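Local coordinates for protein uronate isomerase (PDB 2Q01) that catalyses the interconversion of D-glucuronate and D-fructuronate, and of D-galacturonate and D-tagaturonate, in carbohydrate metabolism, at residues 200-205 and 229-234; 215-218 and 224-227. One frame throughout, in Å; residues are numbered along the deposited sequence.

Both interactions lie in one local unit of this TIM-barrel-clan protein, their centres about 8 Å apart. The chain order is 200-205, 215-218, 224-227, 229-234, so interaction 2 is nested inside the loop that interaction 1 closes. Interaction 1 ties the loop after strand 192-194 to helix 228-244. Interaction 2 packs helix 210-221 against the turn leading into that same helix. F217 links them: its ring touches V202 and A234 of interaction 1. S230 OG probably hydrogen-bonds to D224 O, 2.5 Å away. Together they fasten two consecutive helices to each other and to the preceding loop, well away from the chain's centre.

Interaction 1 of 2, residues 200-205 and 229-234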
ATOM      1  N   ASP B 200      -7.540  18.700  22.550  1.00 46.66           N
ATOM      2  CA  ASP B 200      -6.143  18.240  22.467  1.00 43.47           C
ATOM      3  C   ASP B 200      -5.142  18.886  23.422  1.00 42.19           C
ATOM      4  O   ASP B 200      -4.275  18.198  23.962  1.00 44.30           O
ATOM      5  CB  ASP B 200      -5.620  18.401  21.034  1.00 49.15           C
ATOM      6  CG  ASP B 200      -6.274  17.443  20.054  1.00 55.64           C
ATOM      7  OD1 ASP B 200      -7.156  16.647  20.457  1.00 50.11           O
ATOM      8  OD2 ASP B 200      -5.894  17.493  18.866  1.00 68.98           O
ATOM      9  N   ALA B 201      -5.259  20.197  23.620  1.00 44.22           N
ATOM     10  CA  ALA B 201      -4.308  20.938  24.446  1.00 45.26           C
ATOM     11  C   ALA B 201      -4.455  20.689  25.957  1.00 46.02           C
ATOM     12  O   ALA B 201      -3.491  20.863  26.705  1.00 47.27           O
ATOM     13  CB  ALA B 201      -4.375  22.424  24.130  1.00 43.84           C
ATOM     14  N   VAL B 202      -5.647  20.280  26.397  1.00 39.69           N
ATOM     15  CA  VAL B 202      -5.881  19.982  27.817  1.00 36.20           C
ATOM     16  C   VAL B 202      -5.926  18.475  28.077  1.00 41.59           C
ATOM     17  O   VAL B 202      -6.318  18.024  29.156  1.00 43.69           O
ATOM     18  CB  VAL B 202      -7.153  20.690  28.388  1.00 35.80           C
ATOM     19  CG1 VAL B 202      -7.010  22.197  28.310  1.00 46.03           C
ATOM     20  CG2 VAL B 202      -8.414  20.249  27.671  1.00 44.16           C
ATOM     21  N   ILE B 203      -5.515  17.706  27.074  1.00 42.19           N
ATOM     22  CA  ILE B 203      -5.485  16.244  27.163  1.00 38.85           C
ATOM     23  C   ILE B 203      -4.055  15.723  26.995  1.00 39.97           C
ATOM     24  O   ILE B 203      -3.637  14.809  27.708  1.00 37.30           O
ATOM     25  CB  ILE B 203      -6.465  15.585  26.149  1.00 34.25           C
ATOM     26  CG1 ILE B 203      -7.913  15.934  26.530  1.00 31.93           C
ATOM     27  CG2 ILE B 203      -6.241  14.063  26.066  1.00 26.50           C
ATOM     28  CD1 ILE B 203      -8.993  15.141  25.817  1.00 35.63           C
ATOM     29  N   ASP B 204      -3.304  16.323  26.070  1.00 42.03           N
ATOM     30  CA  ASP B 204      -1.906  15.954  25.868  1.00 45.01           C
ATOM     31  C   ASP B 204      -1.016  16.704  26.847  1.00 49.27           C
ATOM     32  O   ASP B 204      -0.837  17.917  26.726  1.00 51.97           O
ATOM     33  CB  ASP B 204      -1.470  16.232  24.426  1.00 48.89           C
ATOM     34  CG  ASP B 204      -0.176  15.515  24.046  1.00 54.24           C
ATOM     35  OD1 ASP B 204       0.245  15.633  22.873  1.00 61.00           O
ATOM     36  OD2 ASP B 204       0.423  14.834  24.905  1.00 54.05           O
ATOM     37  N   PHE B 205      -0.465  15.974  27.817  1.00 46.91           N
ATOM     38  CA  PHE B 205       0.491  16.535  28.776  1.00 44.39           C
ATOM     39  C   PHE B 205       1.897  16.735  28.176  1.00 50.64           C
ATOM     40  O   PHE B 205       2.720  17.459  28.742  1.00 51.60           O
ATOM     41  CB  PHE B 205       0.563  15.672  30.041  1.00 46.58           C
ATOM     42  CG  PHE B 205      -0.541  15.939  31.035  1.00 37.71           C
ATOM     43  CD1 PHE B 205      -1.703  15.180  31.025  1.00 39.42           C
ATOM     44  CD2 PHE B 205      -0.405  16.935  31.994  1.00 38.54           C
ATOM     45  CE1 PHE B 205      -2.724  15.411  31.950  1.00 36.17           C
ATOM     46  CE2 PHE B 205      -1.423  17.179  32.920  1.00 40.13           C
ATOM     47  CZ  PHE B 205      -2.584  16.406  32.900  1.00 26.65           C
ATOM     48  N   LYS B 229     -12.680  14.681  38.904  1.00 43.73           N
ATOM     49  CA  LYS B 229     -14.119  14.725  38.665  1.00 45.40           C
ATOM     50  C   LYS B 229     -14.603  16.087  38.174  1.00 45.69           C
ATOM     51  O   LYS B 229     -15.587  16.168  37.430  1.00 43.49           O
ATOM     52  CB  LYS B 229     -14.896  14.270  39.906  1.00 49.16           C
ATOM     53  CG  LYS B 229     -15.172  12.760  39.925  1.00 66.35           C
ATOM     54  CD  LYS B 229     -15.507  12.245  41.324  1.00 86.36           C
ATOM     55  CE  LYS B 229     -14.246  11.931  42.131  1.00 82.13           C
ATOM     56  NZ  LYS B 229     -14.556  11.536  43.531  1.00 64.02           N
ATOM     57  N   SER B 230     -13.899  17.145  38.571  1.00 36.72           N
ATOM     58  CA  SER B 230     -14.242  18.491  38.118  1.00 39.30           C
ATOM     59  C   SER B 230     -13.485  18.921  36.855  1.00 37.55           C
ATOM     60  O   SER B 230     -13.798  19.955  36.264  1.00 43.87           O
ATOM     61  CB  SER B 230     -14.078  19.512  39.249  1.00 36.65           C
ATOM     62  OG  SER B 230     -12.768  19.502  39.772  1.00 36.89           O
ATOM     63  N   TYR B 231     -12.489  18.132  36.456  1.00 40.21           N
ATOM     64  CA  TYR B 231     -11.847  18.275  35.149  1.00 33.02           C
ATOM     65  C   TYR B 231     -12.814  17.719  34.108  1.00 40.94           C
ATOM     66  O   TYR B 231     -12.980  18.281  33.020  1.00 48.16           O
ATOM     67  CB  TYR B 231     -10.513  17.522  35.127  1.00 30.99           C
ATOM     68  CG  TYR B 231      -9.907  17.290  33.757  1.00 23.88           C
ATOM     69  CD1 TYR B 231      -9.127  18.274  33.139  1.00 23.40           C
ATOM     70  CD2 TYR B 231     -10.081  16.073  33.093  1.00 27.74           C
ATOM     71  CE1 TYR B 231      -8.559  18.058  31.893  1.00 33.34           C
ATOM     72  CE2 TYR B 231      -9.523  15.851  31.842  1.00 26.96           C
ATOM     73  CZ  TYR B 231      -8.760  16.843  31.251  1.00 27.08           C
ATOM     74  OH  TYR B 231      -8.205  16.622  30.016  1.00 37.79           O
ATOM     75  N   LEU B 232     -13.456  16.612  34.468  1.00 40.53           N
ATOM     76  CA  LEU B 232     -14.487  16.001  33.648  1.00 40.11           C
ATOM     77  C   LEU B 232     -15.744  16.863  33.562  1.00 44.02           C
ATOM     78  O   LEU B 232     -16.355  16.951  32.493  1.00 50.09           O
ATOM     79  CB  LEU B 232     -14.827  14.603  34.165  1.00 32.27           C
ATOM     80  CG  LEU B 232     -13.766  13.516  33.984  1.00 32.23           C
ATOM     81  CD1 LEU B 232     -14.344  12.173  34.374  1.00 37.85           C
ATOM     82  CD2 LEU B 232     -13.251  13.489  32.550  1.00 37.58           C
ATOM     83  N   GLU B 233     -16.119  17.498  34.674  1.00 41.43           N
ATOM     84  CA  GLU B 233     -17.216  18.473  34.675  1.00 43.71           C
ATOM     85  C   GLU B 233     -16.924  19.690  33.810  1.00 40.87           C
ATOM     86  O   GLU B 233     -17.824  20.226  33.173  1.00 50.16           O
ATOM     87  CB  GLU B 233     -17.575  18.932  36.089  1.00 40.21           C
ATOM     88  CG  GLU B 233     -18.863  18.319  36.625  1.00 61.85           C
ATOM     89  CD  GLU B 233     -20.074  18.618  35.750  1.00 67.35           C
ATOM     90  OE1 GLU B 233     -20.310  19.807  35.441  1.00 75.75           O
ATOM     91  OE2 GLU B 233     -20.791  17.663  35.376  1.00 63.90           O
ATOM     92  N   ALA B 234     -15.662  20.109  33.795  1.00 40.86           N
ATOM     93  CA  ALA B 234     -15.219  21.221  32.966  1.00 39.69           C
ATOM     94  C   ALA B 234     -15.308  20.899  31.477  1.00 42.91           C
ATOM     95  O   ALA B 234     -15.567  21.785  30.671  1.00 49.17           O
ATOM     96  CB  ALA B 234     -13.809  21.618  33.337  1.00 45.40           C
TER
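V202 and Y231 meet where the loop between strand 192-194 and helix 210-221 is pinned to helix 228-244. The protein belongs to the TIM-barrel clan, and this loop follows one strand of a parallel sheet. V202 gives its backbone oxygen to the tyrosine. Y231 OH donates a short hydrogen bond of 2.5 Å to V202 O. The C=O...donor angle is 138°, and the hydroxyl sits above the carbonyl plane, 37° out of it. V202 O lies at the edge of the Y231 ring, in its plane. The side chain of V202 comes less close, with CG2 4.3 Å from Y231 OH.

I203 follows and flanks the same hydroxyl. Its CG1 stands beside the backbone N and reaches to 3.6 Å from Y231 OH. The two side chains cross at about a right angle. I203 also packs on M291 of helix 281-302, which Y231 touches too, and D204, next in the loop, forms a salt bridge with R288 of the same helix.

Y231 sends its ring out from the helix with CG anti to the backbone N, chi1 165°. This brings the phenol end to the loop. Y231 is buried, and its hydroxyl has a second hydrogen-bond partner, H235 NE2, one helical turn further on. The ring edge comes along with the hydroxyl: Y231 CE1 is 3.5 Å from V202 O.

Interaction 2 of 2, residues 215-218 and 224-227; sequences ERFA and DVYS
The type I beta turn D224 to S227 joins helix 210-221 to helix 228-244, and V225 at its second position packs back on F217 and A218 of the first helix. The CA atoms of A218 and V225 are 5.5 Å apart. V225 is buried, and both its methyls are used. CG2 lies over one face of the F217 ring, 3.5 Å from F217 CD1. CG1 of V225 is further off, 4.1 Å from the same F217 CD1. The two side chains cross obliquely. F217 reaches this place with its CG anti to the backbone N, chi1 -179°. Beside it, A218 CB meets V225 CB at 4.0 Å, a small methyl against the branch point of the valine.

Y226 takes the exposed side of the contact. Its CG is anti to the carbonyl carbon, chi1 -51°, and the phenol end runs back to the helix. There Y226 OH comes within 3.6 Å of E215 CA, and E215 CB is 4.1 Å away. The Y226 ring also covers its neighbour in the turn: V225 CG1 stands 4.2 Å above the ring plane, over its centre. The valine is thus flanked by two aromatic rings.

F217 reaches beyond the turn, touching R238 of helix 228-244 and meeting the H235 ring with the planes at about 50°. With an alanine here, V225 CG2 would probably lose the ring face it rests on, opening a gap between helix 210-221 and the turn. The F217, A218 and V225 contacts are apolar, and the Y226 hydroxyl only lies against the E215 backbone without a hydrogen bond. The hold therefore depends on the fit of shapes rather than on charge or a shared proton.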
ATOM      1  N   GLU B 215      -4.766  26.436  32.344  1.00 47.97           N
ATOM      2  CA  GLU B 215      -4.999  27.635  33.136  1.00 52.38           C
ATOM      3  C   GLU B 215      -6.242  28.369  32.650  1.00 51.30           C
ATOM      4  O   GLU B 215      -7.130  28.677  33.448  1.00 57.52           O
ATOM      5  CB  GLU B 215      -3.770  28.547  33.080  1.00 59.68           C
ATOM      6  CG  GLU B 215      -3.537  29.373  34.338  1.00 79.41           C
ATOM      7  CD  GLU B 215      -2.196  30.103  34.336  1.00 96.76           C
ATOM      8  OE1 GLU B 215      -1.623  30.288  35.431  1.00110.50           O
ATOM      9  OE2 GLU B 215      -1.713  30.489  33.249  1.00 95.85           O
ATOM     10  N   ARG B 216      -6.318  28.623  31.342  1.00 46.99           N
ATOM     11  CA  ARG B 216      -7.485  29.296  30.767  1.00 46.55           C
ATOM     12  C   ARG B 216      -8.694  28.378  30.555  1.00 43.60           C
ATOM     13  O   ARG B 216      -9.809  28.863  30.384  1.00 53.60           O
ATOM     14  CB  ARG B 216      -7.133  30.120  29.515  1.00 44.99           C
ATOM     15  CG  ARG B 216      -6.332  29.414  28.451  1.00 48.62           C
ATOM     16  CD  ARG B 216      -5.632  30.420  27.543  1.00 65.09           C
ATOM     17  NE  ARG B 216      -6.557  31.086  26.623  1.00 83.73           N
ATOM     18  CZ  ARG B 216      -6.526  30.968  25.295  1.00 82.34           C
ATOM     19  NH1 ARG B 216      -5.606  30.215  24.704  1.00 80.45           N
ATOM     20  NH2 ARG B 216      -7.416  31.616  24.553  1.00 68.10           N
ATOM     21  N   PHE B 217      -8.470  27.065  30.596  1.00 40.70           N
ATOM     22  CA  PHE B 217      -9.549  26.061  30.652  1.00 36.39           C
ATOM     23  C   PHE B 217     -10.331  26.198  31.968  1.00 40.13           C
ATOM     24  O   PHE B 217     -11.551  26.040  31.988  1.00 44.54           O
ATOM     25  CB  PHE B 217      -8.942  24.657  30.477  1.00 31.80           C
ATOM     26  CG  PHE B 217      -9.934  23.505  30.489  1.00 30.15           C
ATOM     27  CD1 PHE B 217      -9.545  22.274  31.002  1.00 29.77           C
ATOM     28  CD2 PHE B 217     -11.214  23.621  29.954  1.00 35.55           C
ATOM     29  CE1 PHE B 217     -10.421  21.193  31.018  1.00 28.25           C
ATOM     30  CE2 PHE B 217     -12.098  22.546  29.976  1.00 19.91           C
ATOM     31  CZ  PHE B 217     -11.696  21.331  30.500  1.00 31.61           C
ATOM     32  N   ALA B 218      -9.620  26.517  33.052  1.00 51.44           N
ATOM     33  CA  ALA B 218     -10.230  26.790  34.358  1.00 42.49           C
ATOM     34  C   ALA B 218     -11.017  28.105  34.383  1.00 47.35           C
ATOM     35  O   ALA B 218     -12.016  28.218  35.092  1.00 53.90           O
ATOM     36  CB  ALA B 218      -9.165  26.796  35.440  1.00 43.15           C
ATOM     37  N   ASP B 224     -12.454  23.546  39.135  1.00 63.27           N
ATOM     38  CA  ASP B 224     -11.152  23.064  39.589  1.00 61.73           C
ATOM     39  C   ASP B 224     -10.671  22.019  38.590  1.00 54.63           C
ATOM     40  O   ASP B 224     -11.038  20.846  38.644  1.00 51.94           O
ATOM     41  CB  ASP B 224     -11.208  22.501  41.017  1.00 64.32           C
ATOM     42  CG  ASP B 224      -9.827  22.117  41.560  1.00 68.53           C
ATOM     43  OD1 ASP B 224      -8.802  22.626  41.051  1.00 62.56           O
ATOM     44  OD2 ASP B 224      -9.768  21.304  42.507  1.00 70.86           O
ATOM     45  N   VAL B 225      -9.831  22.484  37.682  1.00 51.47           N
ATOM     46  CA  VAL B 225      -9.421  21.741  36.504  1.00 45.97           C
ATOM     47  C   VAL B 225      -8.271  20.759  36.784  1.00 46.47           C
ATOM     48  O   VAL B 225      -8.058  19.789  36.044  1.00 49.49           O
ATOM     49  CB  VAL B 225      -9.152  22.763  35.363  1.00 42.75           C
ATOM     50  CG1 VAL B 225      -7.816  22.584  34.707  1.00 38.04           C
ATOM     51  CG2 VAL B 225     -10.277  22.731  34.381  1.00 27.32           C
ATOM     52  N   TYR B 226      -7.573  20.992  37.892  1.00 46.39           N
ATOM     53  CA  TYR B 226      -6.460  20.147  38.319  1.00 43.90           C
ATOM     54  C   TYR B 226      -6.908  19.061  39.309  1.00 38.07           C
ATOM     55  O   TYR B 226      -6.099  18.522  40.060  1.00 49.36           O
ATOM     56  CB  TYR B 226      -5.336  21.003  38.915  1.00 37.33           C
ATOM     57  CG  TYR B 226      -4.896  22.161  38.034  1.00 47.52           C
ATOM     58  CD1 TYR B 226      -4.000  21.967  36.984  1.00 43.07           C
ATOM     59  CD2 TYR B 226      -5.372  23.455  38.261  1.00 56.74           C
ATOM     60  CE1 TYR B 226      -3.592  23.030  36.180  1.00 54.25           C
ATOM     61  CE2 TYR B 226      -4.977  24.521  37.461  1.00 58.92           C
ATOM     62  CZ  TYR B 226      -4.086  24.303  36.424  1.00 57.53           C
ATOM     63  OH  TYR B 226      -3.693  25.363  35.638  1.00 52.66           O
ATOM     64  N   SER B 227      -8.201  18.750  39.295  1.00 40.04           N
ATOM     65  CA  SER B 227      -8.778  17.656  40.084  1.00 43.84           C
ATOM     66  C   SER B 227      -9.773  16.905  39.198  1.00 40.95           C
ATOM     67  O   SER B 227     -10.548  17.526  38.470  1.00 48.88           O
ATOM     68  CB  SER B 227      -9.453  18.194  41.348  1.00 38.27           C
ATOM     69  OG  SER B 227     -10.366  17.260  41.889  1.00 59.93           O
TER